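Local coordinates for Blr6230 protein (Bradyrhizobium diazoefficiens USDA 110, PDB 5NJW), which probably hydrolyses beta-lactam antibiotics as a zinc-dependent subclass B3 metallo-beta-lactamase, at residues His172-His177 against Arg224-Lys229; Cys181-Met186 against Phe199-Thr204. All coordinates share one frame; numbering follows the deposited sequence. Where two conformers were deposited one is given.

Contact 1 (His172-His177 against Arg224-Lys229); sequences HATPGH and RATFAK. With ZN (zinc ion), chain D; ZN (zinc ion), chain C; BO3 (boric acid), chain F.
Lys229 and His172 meet at a zinc ion that joins helix 219-232 to the end of strand 167-173. The lysine chain runs out from the helix fully extended through chi3 and then turns at its last torsion (chi4 68°), which swings NZ onto the metal at 2.1 Å; His172 ND1 binds the same ion at 2.0 Å. The two side chains cross at about a right angle, and NZ stands 3.6 Å from ND1, the separation of two ligands sharing one ion. The other imidazole nitrogen, NE2, is hydrogen-bonded to Glu185, while Glu158 supplies a further ligand to the zinc. On the way to the metal, the lysine methylenes lie against Thr174, whose CG2 touches CE at 3.8 Å.

One turn earlier on the helix, Thr226 makes the second junction. Its OG1, anti to the carbonyl carbon (chi1 -73°), donates to Pro175 O at 2.7 Å, in the carbonyl plane and on a lone pair. This same hydroxyl accepts from a water 2.9 Å away that also donates to Ala173 O, so one side-chain oxygen ties the helix to the carbonyl of Pro175 in the loop directly and to that of Ala173 at the strand end through water. The methyl CG2 packs on Thr174 CB.

At the far end of the segment, beyond Gly176, His177 NE2 binds a different zinc together with His101 and His103; this three-histidine site is that of the metallo-beta-lactamase fold, and the Lys229 zinc is separate from it. A lysine bound to zinc must offer a lone pair, so Lys229 is probably neutral at NZ. The metal and the threonine hydroxyl thus fasten the helix to the strand end and to the turn leading into the His177 zinc site.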
loop_
_atom_site.group_PDB
_atom_site.type_symbol
_atom_site.label_atom_id
_atom_site.label_comp_id
_atom_site.label_asym_id
_atom_site.label_seq_id
_atom_site.Cartn_x
_atom_site.Cartn_y
_atom_site.Cartn_z
ATOM N N HIS A 172 -9.656 -1.218 -7.137
ATOM C CA HIS A 172 -10.362 0.045 -7.140
ATOM C C HIS A 172 -9.365 1.144 -7.447
ATOM O O HIS A 172 -8.315 1.257 -6.794
ATOM C CB HIS A 172 -11.018 0.333 -5.813
ATOM C CG HIS A 172 -12.106 -0.617 -5.478
ATOM N ND1 HIS A 172 -13.407 -0.440 -5.900
ATOM C CD2 HIS A 172 -12.078 -1.768 -4.779
ATOM C CE1 HIS A 172 -14.138 -1.454 -5.457
ATOM N NE2 HIS A 172 -13.350 -2.275 -4.787
ATOM N N ALA A 173 -9.686 1.994 -8.417
ATOM C CA ALA A 173 -8.812 3.113 -8.756
ATOM C C ALA A 173 -9.011 4.221 -7.740
ATOM O O ALA A 173 -10.085 4.815 -7.655
ATOM C CB ALA A 173 -9.129 3.598 -10.166
ATOM N N THR A 174 -7.973 4.485 -6.942
ATOM C CA THR A 174 -8.003 5.498 -5.898
ATOM C C THR A 174 -6.783 6.410 -6.043
ATOM O O THR A 174 -5.954 6.491 -5.139
ATOM C CB THR A 174 -8.056 4.839 -4.511
ATOM O OG1 THR A 174 -7.059 3.814 -4.427
ATOM C CG2 THR A 174 -9.417 4.204 -4.269
ATOM N N PRO A 175 -6.662 7.093 -7.189
ATOM C CA PRO A 175 -5.489 7.922 -7.455
ATOM C C PRO A 175 -5.382 9.159 -6.575
ATOM O O PRO A 175 -6.315 9.563 -5.895
ATOM C CB PRO A 175 -5.675 8.307 -8.928
ATOM C CG PRO A 175 -7.158 8.361 -9.079
ATOM C CD PRO A 175 -7.615 7.144 -8.324
ATOM N N GLY A 176 -4.187 9.741 -6.583
ATOM C CA GLY A 176 -3.880 10.953 -5.827
ATOM C C GLY A 176 -2.471 10.849 -5.285
ATOM O O GLY A 176 -1.547 11.508 -5.762
ATOM N N HIS A 177 -2.291 9.961 -4.313
ATOM C CA HIS A 177 -0.965 9.754 -3.746
ATOM C C HIS A 177 0.009 9.295 -4.842
ATOM O O HIS A 177 1.191 9.645 -4.812
ATOM C CB HIS A 177 -1.076 8.794 -2.577
ATOM C CG HIS A 177 0.217 8.558 -1.886
ATOM N ND1 HIS A 177 0.741 9.403 -0.936
ATOM C CD2 HIS A 177 1.132 7.588 -2.059
ATOM C CE1 HIS A 177 1.895 8.923 -0.507
ATOM N NE2 HIS A 177 2.180 7.842 -1.206
ATOM N N ARG A 224 -9.383 14.393 -4.307
ATOM C CA ARG A 224 -10.789 14.716 -3.988
ATOM C C ARG A 224 -11.688 13.545 -4.204
ATOM O O ARG A 224 -12.468 13.179 -3.315
ATOM C CB ARG A 224 -11.335 15.828 -4.890
ATOM C CG ARG A 224 -10.683 17.172 -4.732
ATOM C CD ARG A 224 -10.605 17.625 -3.296
ATOM N NE ARG A 224 -10.235 19.017 -3.288
ATOM C CZ ARG A 224 -10.086 19.770 -2.211
ATOM N NH1 ARG A 224 -10.275 19.264 -1.010
ATOM N NH2 ARG A 224 -9.735 21.058 -2.342
ATOM N N ALA A 225 -11.600 13.000 -5.405
ATOM C CA ALA A 225 -12.417 11.871 -5.828
ATOM C C ALA A 225 -12.173 10.671 -4.930
ATOM O O ALA A 225 -13.100 9.950 -4.568
ATOM C CB ALA A 225 -12.131 11.513 -7.263
ATOM N N THR A 226 -10.902 10.447 -4.580
ATOM C CA THR A 226 -10.521 9.302 -3.745
ATOM C C THR A 226 -11.079 9.418 -2.334
ATOM O O THR A 226 -11.603 8.424 -1.779
ATOM C CB THR A 226 -9.007 9.113 -3.795
ATOM O OG1 THR A 226 -8.720 8.578 -5.078
ATOM C CG2 THR A 226 -8.470 8.181 -2.694
ATOM N N PHE A 227 -11.008 10.596 -1.726
ATOM C CA PHE A 227 -11.567 10.743 -0.377
ATOM C C PHE A 227 -13.064 10.420 -0.366
ATOM O O PHE A 227 -13.582 9.753 0.535
ATOM C CB PHE A 227 -11.346 12.136 0.223
ATOM C CG PHE A 227 -9.905 12.599 0.233
ATOM C CD1 PHE A 227 -8.847 11.738 0.567
ATOM C CD2 PHE A 227 -9.606 13.924 -0.051
ATOM C CE1 PHE A 227 -7.527 12.210 0.573
ATOM C CE2 PHE A 227 -8.296 14.391 -0.024
ATOM C CZ PHE A 227 -7.266 13.540 0.279
ATOM N N ALA A 228 -13.765 10.932 -1.373
ATOM C CA ALA A 228 -15.217 10.717 -1.470
ATOM C C ALA A 228 -15.532 9.244 -1.722
ATOM O O ALA A 228 -16.408 8.668 -1.070
ATOM C CB ALA A 228 -15.797 11.563 -2.591
ATOM N N LYS A 229 -14.785 8.619 -2.628
ATOM C CA LYS A 229 -14.970 7.212 -2.934
ATOM C C LYS A 229 -14.754 6.348 -1.681
ATOM O O LYS A 229 -15.567 5.466 -1.376
ATOM C CB LYS A 229 -13.991 6.808 -4.026
ATOM C CG LYS A 229 -14.005 5.338 -4.384
ATOM C CD LYS A 229 -13.067 5.100 -5.551
ATOM C CE LYS A 229 -12.852 3.650 -5.898
ATOM N NZ LYS A 229 -14.077 3.051 -6.447
HETATM ZN ZN ZN D . -14.313 1.041 -6.919
HETATM ZN ZN ZN C . 3.823 6.587 -1.282
HETATM B B BO3 F . 2.609 7.086 2.209
HETATM O O1 BO3 F . 2.708 5.778 1.411
HETATM O O2 BO3 F . 3.882 7.753 2.747
HETATM O O3 BO3 F . 1.231 7.670 2.555
HETATM O O HOH W 1 -10.808 7.887 -7.042
#

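Contact 2 (Cys181-Met186 against Phe199-Thr204); sequences CTSWEM and FFCSGT. With BO3 (boric acid), chain F.
A chi1 of -154° carries Cys181 SG to the side roughly opposite the backbone N, whereas Cys201 SG sits between its own N and carbonyl carbon (chi1 74°); these rotations bring the sulfurs together in a disulfide of 2.1 Å. Ser183 OG accepts the N-H of Cys201 at 3.0 Å. The bond is bent, with 139° at the hydrogen, and the same hydroxyl is also hydrogen-bonded to Thr174.

Beside the disulfide, strand 182-190 pairs with the end of strand 193-199. Trp184 and Phe199 form an antiparallel hydrogen-bonded pair, Phe199 N giving to Trp184 O at 2.8 Å and Trp184 N to Phe199 O at 3.0 Å. Phe199 O also receives a CA-H contact from Ser183. The phenyl ring of Phe199 turns its edge to this strand: Trp184 O and Met186 SD both lie in its plane, and the sulfur, 3.9 Å from CE1, makes a Met-aromatic contact at the rim. The indole of Trp184 leads away from Phe199, with Thr182 CG2 over one face and NE1 bonded to Asn99 O.

Past the disulfide, Ser202 OG donates to O3 of the boric acid at 2.7 Å; Thr204 OG1 lies 2.5 Å from the same O3, so short that its detail is doubtful. Chemically, a covalent link and a serine-to-backbone bond hold the loop just after regular pairing ends, and Ser202 OG, and probably Thr204 OG1, meet one boric acid oxygen near the zinc of His177.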
loop_
_atom_site.group_PDB
_atom_site.type_symbol
_atom_site.label_atom_id
_atom_site.label_comp_id
_atom_site.label_asym_id
_atom_site.label_seq_id
_atom_site.Cartn_x
_atom_site.Cartn_y
_atom_site.Cartn_z
ATOM N N CYS A 181 -2.535 4.676 -8.121
ATOM C CA CYS A 181 -2.771 4.128 -6.773
ATOM C C CYS A 181 -4.035 3.272 -6.804
ATOM O O CYS A 181 -5.091 3.757 -7.228
ATOM C CB CYS A 181 -2.923 5.341 -5.826
ATOM S SG CYS A 181 -2.539 5.216 -4.078
ATOM N N THR A 182 -3.899 2.012 -6.395
ATOM C CA THR A 182 -4.946 1.013 -6.497
ATOM C C THR A 182 -5.215 0.421 -5.126
ATOM O O THR A 182 -4.296 -0.088 -4.475
ATOM C CB THR A 182 -4.528 -0.108 -7.450
ATOM O OG1 THR A 182 -4.235 0.453 -8.734
ATOM C CG2 THR A 182 -5.633 -1.134 -7.608
ATOM N N SER A 183 -6.455 0.525 -4.678
ATOM C CA SER A 183 -6.923 -0.090 -3.436
ATOM C C SER A 183 -7.550 -1.437 -3.766
ATOM O O SER A 183 -8.350 -1.530 -4.682
ATOM C CB SER A 183 -7.888 0.821 -2.701
ATOM O OG SER A 183 -7.280 2.033 -2.325
ATOM N N TRP A 184 -7.214 -2.469 -2.999
ATOM C CA TRP A 184 -7.603 -3.850 -3.344
ATOM C C TRP A 184 -8.604 -4.400 -2.346
ATOM O O TRP A 184 -8.337 -4.363 -1.134
ATOM C CB TRP A 184 -6.362 -4.718 -3.359
ATOM C CG TRP A 184 -5.386 -4.403 -4.435
ATOM C CD1 TRP A 184 -4.240 -3.663 -4.332
ATOM C CD2 TRP A 184 -5.446 -4.873 -5.780
ATOM N NE1 TRP A 184 -3.585 -3.647 -5.544
ATOM C CE2 TRP A 184 -4.298 -4.388 -6.453
ATOM C CE3 TRP A 184 -6.355 -5.674 -6.480
ATOM C CZ2 TRP A 184 -4.038 -4.694 -7.793
ATOM C CZ3 TRP A 184 -6.103 -5.974 -7.801
ATOM C CH2 TRP A 184 -4.962 -5.476 -8.447
ATOM N N GLU A 185 -9.748 -4.886 -2.846
ATOM C CA GLU A 185 -10.810 -5.404 -1.987
ATOM C C GLU A 185 -10.869 -6.916 -2.075
ATOM O O GLU A 185 -10.731 -7.498 -3.137
ATOM C CB GLU A 185 -12.139 -4.827 -2.418
ATOM C CG GLU A 185 -13.318 -5.265 -1.546
ATOM C CD GLU A 185 -14.607 -4.574 -1.904
ATOM O OE1 GLU A 185 -14.616 -3.651 -2.739
ATOM O OE2 GLU A 185 -15.654 -4.963 -1.348
ATOM N N MET A 186 -11.080 -7.551 -0.916
ATOM C CA MET A 186 -11.330 -8.997 -0.890
ATOM C C MET A 186 -12.161 -9.370 0.303
ATOM O O MET A 186 -12.271 -8.620 1.264
ATOM C CB MET A 186 -10.041 -9.830 -0.912
ATOM C CG MET A 186 -9.150 -9.662 0.319
ATOM S SD MET A 186 -7.701 -10.728 0.371
ATOM C CE MET A 186 -8.425 -12.332 0.734
ATOM N N PHE A 199 -7.325 -3.169 1.179
ATOM C CA PHE A 199 -5.932 -2.708 1.231
ATOM C C PHE A 199 -5.934 -1.323 0.569
ATOM O O PHE A 199 -5.854 -1.201 -0.661
ATOM C CB PHE A 199 -5.024 -3.666 0.472
ATOM C CG PHE A 199 -4.994 -5.076 1.020
ATOM C CD1 PHE A 199 -5.883 -6.053 0.579
ATOM C CD2 PHE A 199 -4.015 -5.445 1.942
ATOM C CE1 PHE A 199 -5.823 -7.345 1.069
ATOM C CE2 PHE A 199 -3.960 -6.735 2.433
ATOM C CZ PHE A 199 -4.840 -7.691 1.974
ATOM N N PHE A 200 -6.138 -0.302 1.376
ATOM C CA PHE A 200 -6.235 1.080 0.894
ATOM C C PHE A 200 -4.835 1.502 0.422
ATOM O O PHE A 200 -3.831 1.117 1.028
ATOM C CB PHE A 200 -6.745 1.987 2.024
ATOM C CG PHE A 200 -6.870 3.418 1.636
ATOM C CD1 PHE A 200 -7.699 3.805 0.580
ATOM C CD2 PHE A 200 -6.137 4.401 2.314
ATOM C CE1 PHE A 200 -7.785 5.147 0.237
ATOM C CE2 PHE A 200 -6.211 5.719 1.952
ATOM C CZ PHE A 200 -7.035 6.099 0.924
ATOM N N CYS A 201 -4.745 2.236 -0.676
ATOM C CA CYS A 201 -3.449 2.457 -1.298
ATOM C C CYS A 201 -2.604 3.541 -0.710
ATOM O O CYS A 201 -1.428 3.569 -1.020
ATOM C CB CYS A 201 -3.617 2.698 -2.790
ATOM S SG CYS A 201 -4.261 4.294 -3.247
ATOM N N SER A 202 -3.206 4.434 0.066
ATOM C CA SER A 202 -2.633 5.684 0.638
ATOM C C SER A 202 -3.340 6.891 0.059
ATOM O O SER A 202 -3.533 6.974 -1.165
ATOM C CB SER A 202 -1.144 5.964 0.388
ATOM O OG SER A 202 -0.846 7.267 0.887
ATOM N N GLY A 203 -3.648 7.846 0.920
ATOM C CA GLY A 203 -4.209 9.129 0.501
ATOM C C GLY A 203 -3.516 10.334 1.138
ATOM O O GLY A 203 -4.092 11.419 1.181
ATOM N N THR A 204 -2.262 10.178 1.564
ATOM C CA THR A 204 -1.479 11.265 2.142
ATOM C C THR A 204 -0.902 12.153 1.020
ATOM O O THR A 204 -0.671 11.703 -0.094
ATOM C CB THR A 204 -0.325 10.718 2.997
ATOM O OG1 THR A 204 0.559 10.014 2.123
ATOM C CG2 THR A 204 -0.838 9.827 4.116
HETATM B B BO3 F . 2.609 7.086 2.209
HETATM O O1 BO3 F . 2.708 5.778 1.411
HETATM O O2 BO3 F . 3.882 7.753 2.747
HETATM O O3 BO3 F . 1.231 7.670 2.555
#

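The centres of the two contacts lie about 9 Å apart, and contact 2 is nested along the chain inside the loop closed by contact 1. Strands 167-173 and 182-190 follow each other in sequence and are neighbours in the same five-stranded sheet; helix 219-232 belongs to contact 1 alone. The contacts also touch directly through side chains of these neighbouring segments, and Thr174 OG1 packs 3.1 Å from Cys201 SG of the disulfide. His177 of contact 1 and Ser202 and Thr204 of contact 2 all touch the same boric acid, so loops leaving two strands of the one sheet, 167-173 and 193-199, converge on the zinc centre, as expected for a metallo-beta-lactamase fold.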